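Local coordinates for protein xylosidase (Xanthomonas axonopodis pv. citri, PDB 6XN2) that probably hydrolyses xylo-oligosaccharides as a family 43 glycoside hydrolase (subfamily GH43_1), holding xylose units in a pocket beside a calcium ion, at residues H54-A59 / P120-R125; P64-D69 / D85-R90; Y132-R137 / I169-L174; Y322-L327 / S336-P341. All coordinates share one frame; numbering follows the deposited sequence.

Interaction 1 of 4, residues H54-A59 / P120-R125; sequences HVFDGA and PDAAQR
Phe56 and Gln124 form the tight half of this contact, where the strand 47-56 of one blade of the five-bladed beta-propeller, the GH43 fold, leans on the strand 121-125 of the next. The strands run roughly the same way, 31° apart, with axes 8.7 Å from each other, so side chains rather than backbones fill the gap. Gln124 lays its extended chain over the Phe56 ring: CG sits 3.6 Å from the ring centroid in a CH-pi contact, and the amide plane is tilted only 19° from the ring, a flat stack suited to a side chain with an apolar stem. His54 CB covers the opposite face, while Ala122 CB, small enough to let the blades close in, meets the ring edge, 4.0 Å from Phe56 CE2. At one end of this packing His54 NE2 donates to Asp121 OD1; the separation of 2.5 Å is very short and its exact value doubtful. His54 CG, anti to its carbonyl carbon, brings the imidazole there, with Ala122 O over one face. The other end is loose. Asp57, exposed in the type I' turn from Phe56 to Ala59, takes only a weak bond from Gln124 NE2, whose stronger partner is Thr129. That bond is long but straight: Gln124 NE2 to Asp57 OD2 measures 3.4 Å, with 175° at the hydrogen.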
loop_
_atom_site.group_PDB
_atom_site.type_symbol
_atom_site.label_atom_id
_atom_site.label_comp_id
_atom_site.label_asym_id
_atom_site.label_seq_id
_atom_site.Cartn_x
_atom_site.Cartn_y
_atom_site.Cartn_z
ATOM N N HIS A 54 3.892 -0.545 10.716
ATOM C CA HIS A 54 3.013 -0.885 11.854
ATOM C C HIS A 54 3.799 -0.774 13.157
ATOM O O HIS A 54 4.974 -0.964 13.135
ATOM C CB HIS A 54 2.512 -2.316 11.706
ATOM C CG HIS A 54 1.557 -2.504 10.590
ATOM N ND1 HIS A 54 0.222 -2.496 10.778
ATOM C CD2 HIS A 54 1.745 -2.721 9.284
ATOM C CE1 HIS A 54 -0.373 -2.686 9.640
ATOM N NE2 HIS A 54 0.527 -2.812 8.717
ATOM N N VAL A 55 3.107 -0.456 14.235
ATOM C CA VAL A 55 3.738 -0.464 15.574
ATOM C C VAL A 55 3.276 -1.754 16.235
ATOM O O VAL A 55 2.120 -1.837 16.588
ATOM C CB VAL A 55 3.363 0.748 16.430
ATOM C CG1 VAL A 55 3.807 0.527 17.855
ATOM C CG2 VAL A 55 3.964 2.020 15.884
ATOM N N PHE A 56 4.174 -2.720 16.300
ATOM C CA PHE A 56 3.899 -4.024 16.924
ATOM C C PHE A 56 4.887 -4.196 18.066
ATOM O O PHE A 56 6.040 -3.921 17.899
ATOM C CB PHE A 56 4.145 -5.153 15.934
ATOM C CG PHE A 56 3.174 -5.215 14.791
ATOM C CD1 PHE A 56 1.875 -4.784 14.941
ATOM C CD2 PHE A 56 3.556 -5.710 13.568
ATOM C CE1 PHE A 56 0.984 -4.843 13.888
ATOM C CE2 PHE A 56 2.659 -5.771 12.524
ATOM C CZ PHE A 56 1.375 -5.349 12.689
ATOM N N ASP A 57 4.368 -4.591 19.211
ATOM C CA ASP A 57 5.199 -4.867 20.357
ATOM C C ASP A 57 6.164 -3.725 20.719
ATOM O O ASP A 57 7.315 -3.941 20.963
ATOM C CB ASP A 57 5.921 -6.204 20.156
ATOM C CG ASP A 57 4.960 -7.342 19.903
ATOM O OD1 ASP A 57 4.000 -7.442 20.672
ATOM O OD2 ASP A 57 5.126 -8.109 18.957
ATOM N N GLY A 58 5.651 -2.512 20.728
ATOM C CA GLY A 58 6.441 -1.365 21.078
ATOM C C GLY A 58 7.457 -0.823 20.102
ATOM O O GLY A 58 8.075 0.171 20.375
ATOM N N ALA A 59 7.651 -1.488 18.990
ATOM C CA ALA A 59 8.590 -1.025 17.968
ATOM C C ALA A 59 7.905 -0.871 16.616
ATOM O O ALA A 59 6.835 -1.438 16.382
ATOM C CB ALA A 59 9.773 -1.980 17.860
ATOM N N PRO A 120 3.126 -5.890 0.209
ATOM C CA PRO A 120 2.485 -6.609 1.294
ATOM C C PRO A 120 2.070 -5.781 2.483
ATOM O O PRO A 120 2.291 -4.616 2.523
ATOM C CB PRO A 120 3.600 -7.520 1.749
ATOM C CG PRO A 120 4.787 -6.671 1.616
ATOM C CD PRO A 120 4.564 -5.795 0.429
ATOM N N ASP A 121 1.461 -6.435 3.453
ATOM C CA ASP A 121 1.095 -5.762 4.692
ATOM C C ASP A 121 1.081 -6.788 5.811
ATOM O O ASP A 121 1.232 -7.987 5.568
ATOM C CB ASP A 121 -0.267 -5.064 4.574
ATOM C CG ASP A 121 -0.474 -4.000 5.647
ATOM O OD1 ASP A 121 0.492 -3.704 6.385
ATOM O OD2 ASP A 121 -1.595 -3.461 5.754
ATOM N N ALA A 122 0.907 -6.329 7.040
ATOM C CA ALA A 122 0.915 -7.240 8.169
ATOM C C ALA A 122 -0.168 -6.879 9.166
ATOM O O ALA A 122 -0.673 -5.755 9.168
ATOM C CB ALA A 122 2.282 -7.238 8.839
ATOM N N ALA A 123 -0.525 -7.853 9.996
ATOM C CA ALA A 123 -1.483 -7.659 11.071
ATOM C C ALA A 123 -1.144 -8.581 12.230
ATOM O O ALA A 123 -0.449 -9.584 12.055
ATOM C CB ALA A 123 -2.908 -7.919 10.585
ATOM N N GLN A 124 -1.634 -8.241 13.418
ATOM C CA GLN A 124 -1.461 -9.104 14.576
ATOM C C GLN A 124 -2.795 -9.414 15.233
ATOM O O GLN A 124 -3.694 -8.572 15.285
ATOM C CB GLN A 124 -0.518 -8.468 15.599
ATOM C CG GLN A 124 0.932 -8.364 15.144
ATOM C CD GLN A 124 1.874 -8.046 16.287
ATOM O OE1 GLN A 124 1.554 -7.246 17.167
ATOM N NE2 GLN A 124 3.039 -8.680 16.288
ATOM N N ARG A 125 -2.883 -10.621 15.755
ATOM C CA ARG A 125 -4.015 -11.101 16.497
ATOM C C ARG A 125 -3.624 -12.379 17.191
ATOM O O ARG A 125 -2.904 -13.151 16.674
ATOM C CB ARG A 125 -5.257 -11.339 15.656
ATOM C CG ARG A 125 -6.559 -11.147 16.408
ATOM C CD ARG A 125 -7.741 -11.567 15.581
ATOM N NE ARG A 125 -9.010 -11.141 16.112
ATOM C CZ ARG A 125 -9.724 -11.831 16.990
ATOM N NH1 ARG A 125 -10.880 -11.369 17.399
ATOM N NH2 ARG A 125 -9.292 -12.981 17.461
#

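Interaction 2 of 4, residues P64-D69 / D85-R90; sequences PSHDLD and DYHVLR
The His66 imidazole, where two neighbouring antiparallel strands of a four-stranded propeller blade splay apart, has the carboxylate of Asp85 at its edge and Leu68 CD2 over one face. Asp85 OD1 lies in the ring plane and accepts from His66 ND1 through its syn lone pair, at 3.0 Å and nearly straight, while the carboxylate stands 82° from the ring. OD2 takes a second, weak share of the same N-H. The His87 ring approaches His66 obliquely, centroids 5.0 Å apart, and has Asp85 OD1 in plane at its own edge; its ND1 is held by Asp100. Ser65 CA meets the edge of the Tyr86 ring, whose hydroxyl bonds to Trp118.

The strand directions are 126° apart, and no direct backbone bond joins segments 64-69 and 85-90. Waters fill the widening gap. One links His66 N to Asp85 O; another accepts from Asp85 N and lies within bonding distance of both His66 O and Asp85 OD2, though it has too few protons for all the acceptors around it. Pro64 suits this place because it has no N-H to offer a partner strand; its ring packs on Leu89, CG to CD1 3.9 Å. Next to it Ser65 turns the other way, bonds to Asp50 and touches the bound xylose, so the splayed end borders the sugar pocket. Two waters donate to Pro64 O: one also donates to His87 O, and the other, 2.8 Å from Pro64 O, accepts from His87 N.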
loop_
_atom_site.group_PDB
_atom_site.type_symbol
_atom_site.label_atom_id
_atom_site.label_comp_id
_atom_site.label_asym_id
_atom_site.label_seq_id
_atom_site.Cartn_x
_atom_site.Cartn_y
_atom_site.Cartn_z
ATOM N N PRO A 64 7.939 -4.016 3.523
ATOM C CA PRO A 64 8.014 -3.512 2.151
ATOM C C PRO A 64 8.170 -4.642 1.130
ATOM O O PRO A 64 8.380 -5.795 1.526
ATOM C CB PRO A 64 9.262 -2.632 2.189
ATOM C CG PRO A 64 10.172 -3.375 3.156
ATOM C CD PRO A 64 9.278 -4.135 4.133
ATOM N N SER A 65 8.037 -4.318 -0.156
ATOM C CA SER A 65 8.456 -5.224 -1.223
ATOM C C SER A 65 9.970 -5.180 -1.349
ATOM O O SER A 65 10.609 -4.263 -0.837
ATOM C CB SER A 65 7.820 -4.845 -2.558
ATOM O OG SER A 65 6.414 -4.885 -2.463
ATOM N N HIS A 66 10.533 -6.161 -2.043
ATOM C CA HIS A 66 11.999 -6.239 -2.239
ATOM C C HIS A 66 12.307 -6.283 -3.726
ATOM O O HIS A 66 12.216 -7.321 -4.280
ATOM C CB HIS A 66 12.590 -7.460 -1.545
ATOM C CG HIS A 66 14.063 -7.556 -1.734
ATOM N ND1 HIS A 66 14.780 -8.666 -1.427
ATOM C CD2 HIS A 66 14.957 -6.671 -2.199
ATOM C CE1 HIS A 66 16.038 -8.469 -1.700
ATOM N NE2 HIS A 66 16.169 -7.270 -2.168
ATOM N N ASP A 67 12.605 -5.139 -4.313
ATOM C CA ASP A 67 12.909 -5.028 -5.719
ATOM C C ASP A 67 14.224 -5.668 -5.995
ATOM O O ASP A 67 15.152 -5.449 -5.298
ATOM C CB ASP A 67 13.003 -3.563 -6.124
ATOM C CG ASP A 67 11.688 -2.879 -6.158
ATOM O OD1 ASP A 67 10.683 -3.549 -6.272
ATOM O OD2 ASP A 67 11.663 -1.671 -6.110
ATOM N N LEU A 68 14.301 -6.433 -7.059
ATOM C CA LEU A 68 15.517 -7.128 -7.409
ATOM C C LEU A 68 16.191 -6.581 -8.647
ATOM O O LEU A 68 15.567 -6.370 -9.626
ATOM C CB LEU A 68 15.228 -8.591 -7.613
ATOM C CG LEU A 68 14.754 -9.355 -6.415
ATOM C CD1 LEU A 68 14.356 -10.749 -6.788
ATOM C CD2 LEU A 68 15.810 -9.350 -5.352
ATOM N N ASP A 69 17.496 -6.406 -8.577
ATOM C CA ASP A 69 18.262 -5.858 -9.688
ATOM C C ASP A 69 18.849 -6.969 -10.551
ATOM O O ASP A 69 19.854 -7.584 -10.188
ATOM C CB ASP A 69 19.372 -4.946 -9.165
ATOM C CG ASP A 69 20.084 -4.190 -10.270
ATOM O OD1 ASP A 69 19.565 -4.142 -11.408
ATOM O OD2 ASP A 69 21.165 -3.629 -9.991
ATOM N N ASP A 85 10.576 -12.232 -2.827
ATOM C CA ASP A 85 10.713 -12.439 -1.367
ATOM C C ASP A 85 10.409 -11.166 -0.584
ATOM O O ASP A 85 10.310 -10.121 -1.174
ATOM C CB ASP A 85 12.141 -12.882 -1.065
ATOM C CG ASP A 85 13.151 -11.764 -1.216
ATOM O OD1 ASP A 85 13.363 -11.084 -0.262
ATOM O OD2 ASP A 85 13.681 -11.598 -2.294
ATOM N N TYR A 86 10.296 -11.308 0.729
ATOM C CA TYR A 86 10.037 -10.206 1.583
ATOM C C TYR A 86 10.983 -10.155 2.753
ATOM O O TYR A 86 11.334 -11.141 3.304
ATOM C CB TYR A 86 8.621 -10.281 2.153
ATOM C CG TYR A 86 7.529 -10.198 1.138
ATOM C CD1 TYR A 86 7.416 -9.124 0.319
ATOM C CD2 TYR A 86 6.619 -11.188 1.015
ATOM C CE1 TYR A 86 6.437 -9.049 -0.610
ATOM C CE2 TYR A 86 5.627 -11.121 0.086
ATOM C CZ TYR A 86 5.545 -10.045 -0.729
ATOM O OH TYR A 86 4.576 -9.978 -1.669
ATOM N N HIS A 87 11.380 -8.941 3.070
ATOM C CA HIS A 87 12.159 -8.714 4.300
ATOM C C HIS A 87 11.280 -7.962 5.289
ATOM O O HIS A 87 10.259 -7.458 4.910
ATOM C CB HIS A 87 13.390 -7.862 4.030
ATOM C CG HIS A 87 14.491 -8.584 3.357
ATOM N ND1 HIS A 87 15.750 -8.611 3.851
ATOM C CD2 HIS A 87 14.524 -9.285 2.223
ATOM C CE1 HIS A 87 16.506 -9.303 3.054
ATOM N NE2 HIS A 87 15.785 -9.720 2.067
ATOM N N VAL A 88 11.710 -7.918 6.531
ATOM C CA VAL A 88 11.046 -7.107 7.521
ATOM C C VAL A 88 12.043 -6.104 8.088
ATOM O O VAL A 88 13.111 -6.454 8.385
ATOM C CB VAL A 88 10.414 -7.935 8.634
ATOM C CG1 VAL A 88 9.780 -7.048 9.661
ATOM C CG2 VAL A 88 9.381 -8.852 8.058
ATOM N N LEU A 89 11.675 -4.847 8.182
ATOM C CA LEU A 89 12.553 -3.824 8.733
ATOM C C LEU A 89 11.998 -3.325 10.062
ATOM O O LEU A 89 10.798 -3.408 10.305
ATOM C CB LEU A 89 12.711 -2.659 7.748
ATOM C CG LEU A 89 13.004 -3.046 6.296
ATOM C CD1 LEU A 89 12.987 -1.819 5.372
ATOM C CD2 LEU A 89 14.329 -3.772 6.179
ATOM N N ARG A 90 12.866 -2.813 10.925
ATOM C CA ARG A 90 12.410 -2.312 12.214
ATOM C C ARG A 90 13.115 -1.026 12.644
ATOM O O ARG A 90 14.317 -0.859 12.434
ATOM C CB ARG A 90 12.595 -3.388 13.294
ATOM C CG ARG A 90 12.193 -2.943 14.703
ATOM C CD ARG A 90 12.289 -4.093 15.698
ATOM N NE ARG A 90 13.663 -4.573 15.815
ATOM C CZ ARG A 90 14.000 -5.808 16.173
ATOM N NH1 ARG A 90 13.059 -6.705 16.446
ATOM N NH2 ARG A 90 15.280 -6.144 16.255
HETATM O O HOH W 1 7.578 -7.263 3.931
HETATM O O HOH W 2 11.056 -6.574 1.684
HETATM O O HOH W 3 8.878 -8.300 -2.742
HETATM O O HOH W 4 12.263 -9.979 -3.895
#

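Interaction 3 of 4, residues Y132-R137 / I169-L174; sequences YFPAKR and IDPAVL. With XYP (beta-D-xylopyranose), chain E.
Tyr132 and Val173 meet by a CH-pi contact: Val173 CG2 stands over the centre of the phenol ring, 3.6 Å from its centroid and 14° off the normal. Val173 CG1 lies anti to the backbone N (chi1 175°), which leaves CG2 beside that nitrogen and facing the ring.

Apolar packing continues along the antiparallel chains. Pro134 and Pro171 cross at about a right angle, CD to CD 3.6 Å, and Pro134 CB rests 3.9 Å from Ile169 CB. Compact, rigid prolines suit a seam in which no hydrogen bond passes directly between the segments; Asp170 N, buried beneath Pro134, has no partner in the model.

The polar work faces the ligand. Asp170 receives two neighbouring hydroxyls of the sugar, O3 of the xylose on OD1 at 2.8 Å and O2 on OD2 at 2.9 Å, so each carboxylate oxygen grips one hydroxyl. Ile169 CD1 adds an apolar touch near O2.

This seam joins two blades of the five-bladed propeller. Strand 128-136 lies between 121-125 and 142-149, and 172-175 borders 181-185, whose Leu183 packs on Pro171 while Ile144 of 142-149 touches the same proline.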
loop_
_atom_site.group_PDB
_atom_site.type_symbol
_atom_site.label_atom_id
_atom_site.label_comp_id
_atom_site.label_asym_id
_atom_site.label_seq_id
_atom_site.Cartn_x
_atom_site.Cartn_y
_atom_site.Cartn_z
ATOM N N TYR A 132 0.296 -10.490 4.863
ATOM C CA TYR A 132 -0.585 -10.527 3.700
ATOM C C TYR A 132 0.173 -10.065 2.468
ATOM O O TYR A 132 0.844 -9.041 2.510
ATOM C CB TYR A 132 -1.817 -9.645 3.923
ATOM C CG TYR A 132 -2.626 -10.076 5.106
ATOM C CD1 TYR A 132 -2.265 -9.694 6.393
ATOM C CD2 TYR A 132 -3.746 -10.885 4.944
ATOM C CE1 TYR A 132 -3.000 -10.106 7.488
ATOM C CE2 TYR A 132 -4.488 -11.303 6.031
ATOM C CZ TYR A 132 -4.112 -10.911 7.298
ATOM O OH TYR A 132 -4.847 -11.321 8.380
ATOM N N PHE A 133 0.069 -10.811 1.373
ATOM C CA PHE A 133 0.840 -10.478 0.177
ATOM C C PHE A 133 0.120 -10.850 -1.113
ATOM O O PHE A 133 -0.561 -11.876 -1.180
ATOM C CB PHE A 133 2.207 -11.175 0.221
ATOM C CG PHE A 133 2.121 -12.677 0.181
ATOM C CD1 PHE A 133 1.858 -13.398 1.333
ATOM C CD2 PHE A 133 2.306 -13.366 -1.008
ATOM C CE1 PHE A 133 1.771 -14.778 1.304
ATOM C CE2 PHE A 133 2.212 -14.755 -1.041
ATOM C CZ PHE A 133 1.956 -15.454 0.112
ATOM N N PRO A 134 0.269 -10.011 -2.148
ATOM C CA PRO A 134 -0.237 -10.348 -3.475
ATOM C C PRO A 134 0.827 -11.090 -4.282
ATOM O O PRO A 134 2.010 -10.719 -4.275
ATOM C CB PRO A 134 -0.543 -8.980 -4.080
ATOM C CG PRO A 134 0.529 -8.086 -3.488
ATOM C CD PRO A 134 0.885 -8.671 -2.124
ATOM N N ALA A 135 0.416 -12.150 -4.960
ATOM C CA ALA A 135 1.321 -12.844 -5.862
ATOM C C ALA A 135 0.528 -13.380 -7.035
ATOM O O ALA A 135 -0.700 -13.442 -6.989
ATOM C CB ALA A 135 2.064 -13.965 -5.138
ATOM N N LYS A 136 1.239 -13.767 -8.082
ATOM C CA LYS A 136 0.614 -14.202 -9.316
ATOM C C LYS A 136 0.662 -15.723 -9.436
ATOM O O LYS A 136 1.722 -16.331 -9.261
ATOM C CB LYS A 136 1.315 -13.536 -10.502
ATOM C CG LYS A 136 0.595 -13.686 -11.816
ATOM C CD LYS A 136 1.216 -12.801 -12.889
ATOM C CE LYS A 136 0.610 -11.408 -12.877
ATOM N NZ LYS A 136 1.420 -10.481 -13.719
ATOM N N ARG A 137 -0.464 -16.319 -9.774
ATOM C CA ARG A 137 -0.534 -17.742 -9.992
ATOM C C ARG A 137 0.118 -18.095 -11.306
ATOM O O ARG A 137 0.333 -17.253 -12.143
ATOM C CB ARG A 137 -1.973 -18.218 -10.060
ATOM C CG ARG A 137 -2.807 -17.926 -8.857
ATOM C CD ARG A 137 -4.168 -18.576 -8.857
ATOM N NE ARG A 137 -4.852 -18.484 -10.125
ATOM C CZ ARG A 137 -6.087 -18.040 -10.288
ATOM N NH1 ARG A 137 -6.761 -17.603 -9.268
ATOM N NH2 ARG A 137 -6.633 -18.005 -11.481
ATOM N N ILE A 169 -4.344 -6.936 -6.302
ATOM C CA ILE A 169 -3.173 -6.759 -5.462
ATOM C C ILE A 169 -3.268 -5.790 -4.305
ATOM O O ILE A 169 -4.328 -5.429 -3.909
ATOM C CB ILE A 169 -2.041 -6.205 -6.352
ATOM C CG1 ILE A 169 -2.494 -4.957 -7.071
ATOM C CG2 ILE A 169 -1.651 -7.144 -7.436
ATOM C CD1 ILE A 169 -1.401 -4.253 -7.827
ATOM N N ASP A 170 -2.110 -5.487 -3.711
ATOM C CA ASP A 170 -1.968 -4.401 -2.739
ATOM C C ASP A 170 -2.852 -4.497 -1.493
ATOM O O ASP A 170 -3.621 -3.572 -1.200
ATOM C CB ASP A 170 -2.220 -3.068 -3.447
ATOM C CG ASP A 170 -1.125 -2.731 -4.433
ATOM O OD1 ASP A 170 -0.197 -3.566 -4.582
ATOM O OD2 ASP A 170 -1.179 -1.641 -5.050
ATOM N N PRO A 171 -2.718 -5.557 -0.733
ATOM C CA PRO A 171 -3.549 -5.621 0.458
ATOM C C PRO A 171 -3.153 -4.651 1.534
ATOM O O PRO A 171 -2.020 -4.315 1.659
ATOM C CB PRO A 171 -3.261 -7.007 0.989
ATOM C CG PRO A 171 -1.899 -7.290 0.540
ATOM C CD PRO A 171 -1.790 -6.669 -0.805
ATOM N N ALA A 172 -4.138 -4.172 2.255
ATOM C CA ALA A 172 -3.890 -3.376 3.455
ATOM C C ALA A 172 -4.846 -3.846 4.537
ATOM O O ALA A 172 -6.059 -3.881 4.322
ATOM C CB ALA A 172 -4.076 -1.887 3.180
ATOM N N VAL A 173 -4.309 -4.217 5.694
ATOM C CA VAL A 173 -5.161 -4.718 6.767
ATOM C C VAL A 173 -5.243 -3.720 7.915
ATOM O O VAL A 173 -4.243 -3.431 8.580
ATOM C CB VAL A 173 -4.674 -6.064 7.302
ATOM C CG1 VAL A 173 -5.522 -6.489 8.485
ATOM C CG2 VAL A 173 -4.733 -7.104 6.203
ATOM N N LEU A 174 -6.440 -3.185 8.129
ATOM C CA LEU A 174 -6.664 -2.212 9.186
ATOM C C LEU A 174 -7.061 -2.888 10.492
ATOM O O LEU A 174 -8.064 -3.605 10.554
ATOM C CB LEU A 174 -7.745 -1.214 8.768
ATOM C CG LEU A 174 -8.330 -0.367 9.904
ATOM C CD1 LEU A 174 -7.282 0.586 10.461
ATOM C CD2 LEU A 174 -9.580 0.374 9.463
HETATM O O1 XYP E . 2.067 -1.486 -9.601
HETATM C C1 XYP E . 2.918 -1.533 -8.479
HETATM C C2 XYP E . 2.212 -2.297 -7.379
HETATM C C3 XYP E . 3.146 -2.760 -6.307
HETATM C C4 XYP E . 4.359 -3.429 -6.918
HETATM C C5 XYP E . 5.004 -2.488 -7.893
HETATM O O2 XYP E . 1.203 -1.527 -6.738
HETATM O O3 XYP E . 2.359 -3.674 -5.604
HETATM O O4 XYP E . 5.293 -3.716 -5.927
HETATM O O5 XYP E . 4.106 -2.146 -8.910
#

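Interaction 4 of 4, residues Y322-L327 / S336-P341; sequences YHDSVL and SIKMAP
Lys338 and Asp324 form a salt bridge, NZ to OD2 2.6 Å, the ammonium approaching on the syn side but 24° out of the carboxylate plane. Asp324 OD2 also bonds to Tyr356, while OD1 accepts from Val326 N from above that plane, an Asx turn that bends the chain out of its strand. One water joins OD1 to Leu327 N and Ser336 OG.

Backbone bonds pair Tyr322 with Lys338 and Asp324 with Ser336 in this antiparallel hairpin of a propeller blade; between them, His323 and Ile337 form a non-hydrogen-bonded pair on the other face. Lys338 N to Tyr322 O is the shortest of these bonds, at 2.6 Å. Further out, Lys338 CB lies over the Tyr322 face, 3.9 Å from the centroid, and Ala340 CB meets its edge. Leu327 CD2 closes on Ser336 CB.

Lysine suits its place through both ends: an apolar stem for the ring, a charge for the buried aspartate. Ion pairing probably favours ionised Asp324, whose other oxygen fixes the turn.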
loop_
_atom_site.group_PDB
_atom_site.type_symbol
_atom_site.label_atom_id
_atom_site.label_comp_id
_atom_site.label_asym_id
_atom_site.label_seq_id
_atom_site.Cartn_x
_atom_site.Cartn_y
_atom_site.Cartn_z
ATOM N N TYR A 322 6.821 6.133 2.283
ATOM C CA TYR A 322 6.610 6.127 0.846
ATOM C C TYR A 322 7.866 5.615 0.183
ATOM O O TYR A 322 8.775 5.139 0.871
ATOM C CB TYR A 322 6.234 7.525 0.343
ATOM C CG TYR A 322 7.282 8.593 0.579
ATOM C CD1 TYR A 322 7.487 9.131 1.849
ATOM C CD2 TYR A 322 8.052 9.088 -0.478
ATOM C CE1 TYR A 322 8.448 10.106 2.069
ATOM C CE2 TYR A 322 9.016 10.067 -0.270
ATOM C CZ TYR A 322 9.205 10.576 1.005
ATOM O OH TYR A 322 10.158 11.548 1.220
ATOM N N HIS A 323 7.927 5.685 -1.142
ATOM C CA HIS A 323 9.155 5.311 -1.836
ATOM C C HIS A 323 9.406 6.176 -3.068
ATOM O O HIS A 323 8.511 6.872 -3.554
ATOM C CB HIS A 323 9.136 3.817 -2.219
ATOM C CG HIS A 323 8.176 3.463 -3.320
ATOM N ND1 HIS A 323 7.168 2.535 -3.158
ATOM C CD2 HIS A 323 8.092 3.888 -4.604
ATOM C CE1 HIS A 323 6.497 2.417 -4.291
ATOM N NE2 HIS A 323 7.031 3.234 -5.181
ATOM N N ASP A 324 10.635 6.149 -3.564
ATOM C CA ASP A 324 10.904 6.687 -4.892
ATOM C C ASP A 324 12.084 5.964 -5.525
ATOM O O ASP A 324 12.621 5.006 -4.956
ATOM C CB ASP A 324 11.134 8.208 -4.855
ATOM C CG ASP A 324 12.412 8.631 -4.117
ATOM O OD1 ASP A 324 13.377 7.849 -3.982
ATOM O OD2 ASP A 324 12.451 9.804 -3.689
ATOM N N SER A 325 12.489 6.431 -6.696
ATOM C CA SER A 325 13.514 5.743 -7.465
ATOM C C SER A 325 14.814 6.534 -7.556
ATOM O O SER A 325 15.590 6.343 -8.487
ATOM C CB SER A 325 12.986 5.445 -8.871
ATOM O OG SER A 325 11.938 4.493 -8.829
ATOM N N VAL A 326 15.055 7.418 -6.591
ATOM C CA VAL A 326 16.221 8.294 -6.663
ATOM C C VAL A 326 17.510 7.499 -6.476
ATOM O O VAL A 326 18.457 7.672 -7.235
ATOM C CB VAL A 326 16.142 9.434 -5.618
ATOM C CG1 VAL A 326 17.470 10.174 -5.528
ATOM C CG2 VAL A 326 15.019 10.400 -5.984
ATOM N N LEU A 327 17.522 6.608 -5.490
ATOM C CA LEU A 327 18.693 5.783 -5.191
ATOM C C LEU A 327 19.197 5.025 -6.419
ATOM O O LEU A 327 20.403 4.912 -6.642
ATOM C CB LEU A 327 18.366 4.795 -4.069
ATOM C CG LEU A 327 19.428 3.769 -3.672
ATOM C CD1 LEU A 327 20.693 4.432 -3.131
ATOM C CD2 LEU A 327 18.850 2.813 -2.637
ATOM N N SER A 336 13.447 2.629 -3.323
ATOM C CA SER A 336 13.880 2.638 -1.931
ATOM C C SER A 336 12.804 3.321 -1.100
ATOM O O SER A 336 12.264 4.352 -1.506
ATOM C CB SER A 336 15.221 3.364 -1.761
ATOM O OG SER A 336 15.012 4.767 -1.726
ATOM N N ILE A 337 12.496 2.767 0.067
ATOM C CA ILE A 337 11.462 3.371 0.894
ATOM C C ILE A 337 12.004 4.527 1.730
ATOM O O ILE A 337 13.201 4.615 2.012
ATOM C CB ILE A 337 10.782 2.341 1.813
ATOM C CG1 ILE A 337 11.745 1.844 2.897
ATOM C CG2 ILE A 337 10.173 1.209 0.966
ATOM C CD1 ILE A 337 11.047 1.183 4.078
ATOM N N LYS A 338 11.099 5.426 2.096
ATOM C CA LYS A 338 11.431 6.648 2.803
ATOM C C LYS A 338 10.354 6.942 3.836
ATOM O O LYS A 338 9.263 6.370 3.782
ATOM C CB LYS A 338 11.542 7.815 1.818
ATOM C CG LYS A 338 12.625 7.659 0.769
ATOM C CD LYS A 338 12.635 8.865 -0.170
ATOM C CE LYS A 338 13.993 9.043 -0.828
ATOM N NZ LYS A 338 14.026 10.292 -1.649
ATOM N N MET A 339 10.607 7.852 4.744
ATOM C CA MET A 339 9.598 8.291 5.694
ATOM C C MET A 339 9.674 9.784 5.906
ATOM O O MET A 339 10.688 10.349 5.721
ATOM C CB MET A 339 9.699 7.584 7.031
ATOM C CG MET A 339 10.897 7.950 7.836
ATOM S SD MET A 339 11.168 6.830 9.208
ATOM C CE MET A 339 9.735 7.162 10.152
ATOM N N ALA A 340 8.565 10.377 6.301
ATOM C CA ALA A 340 8.445 11.789 6.577
ATOM C C ALA A 340 7.350 12.083 7.591
ATOM O O ALA A 340 6.368 11.435 7.626
ATOM C CB ALA A 340 8.182 12.547 5.309
ATOM N N PRO A 341 7.568 13.121 8.435
ATOM C CA PRO A 341 6.536 13.441 9.419
ATOM C C PRO A 341 5.252 13.953 8.786
ATOM O O PRO A 341 5.304 14.783 7.937
ATOM C CB PRO A 341 7.176 14.527 10.236
ATOM C CG PRO A 341 8.251 15.070 9.379
ATOM C CD PRO A 341 8.745 13.974 8.553
HETATM O O HOH W 5 12.184 12.431 -0.466
HETATM O O HOH W 6 15.810 6.709 -3.256
#

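The four contacts come from different parts of one propeller. Along the chain interaction 2 falls between the two segments of interaction 1; interactions 3 and 4 follow in series. Interactions 1 and 2 share the sheet containing strands 47-56, 59-67 and 85-91, their centres 16 Å apart. Interaction 3, centred 15 Å from interaction 1, shares the sheet of 121-125 and 128-136 with it, while Asp121 OD2 reaches across to Val173 N on the next sheet. Interactions 2 and 4, 14 Å between centres, touch where Leu89 meets Ile337. Interactions 3 and 4 do not touch. Interactions 1 and 3 join successive blades, while 2 and 4 tie strands within a blade; 64-69 and 169-174 contribute directly to the xylose pocket.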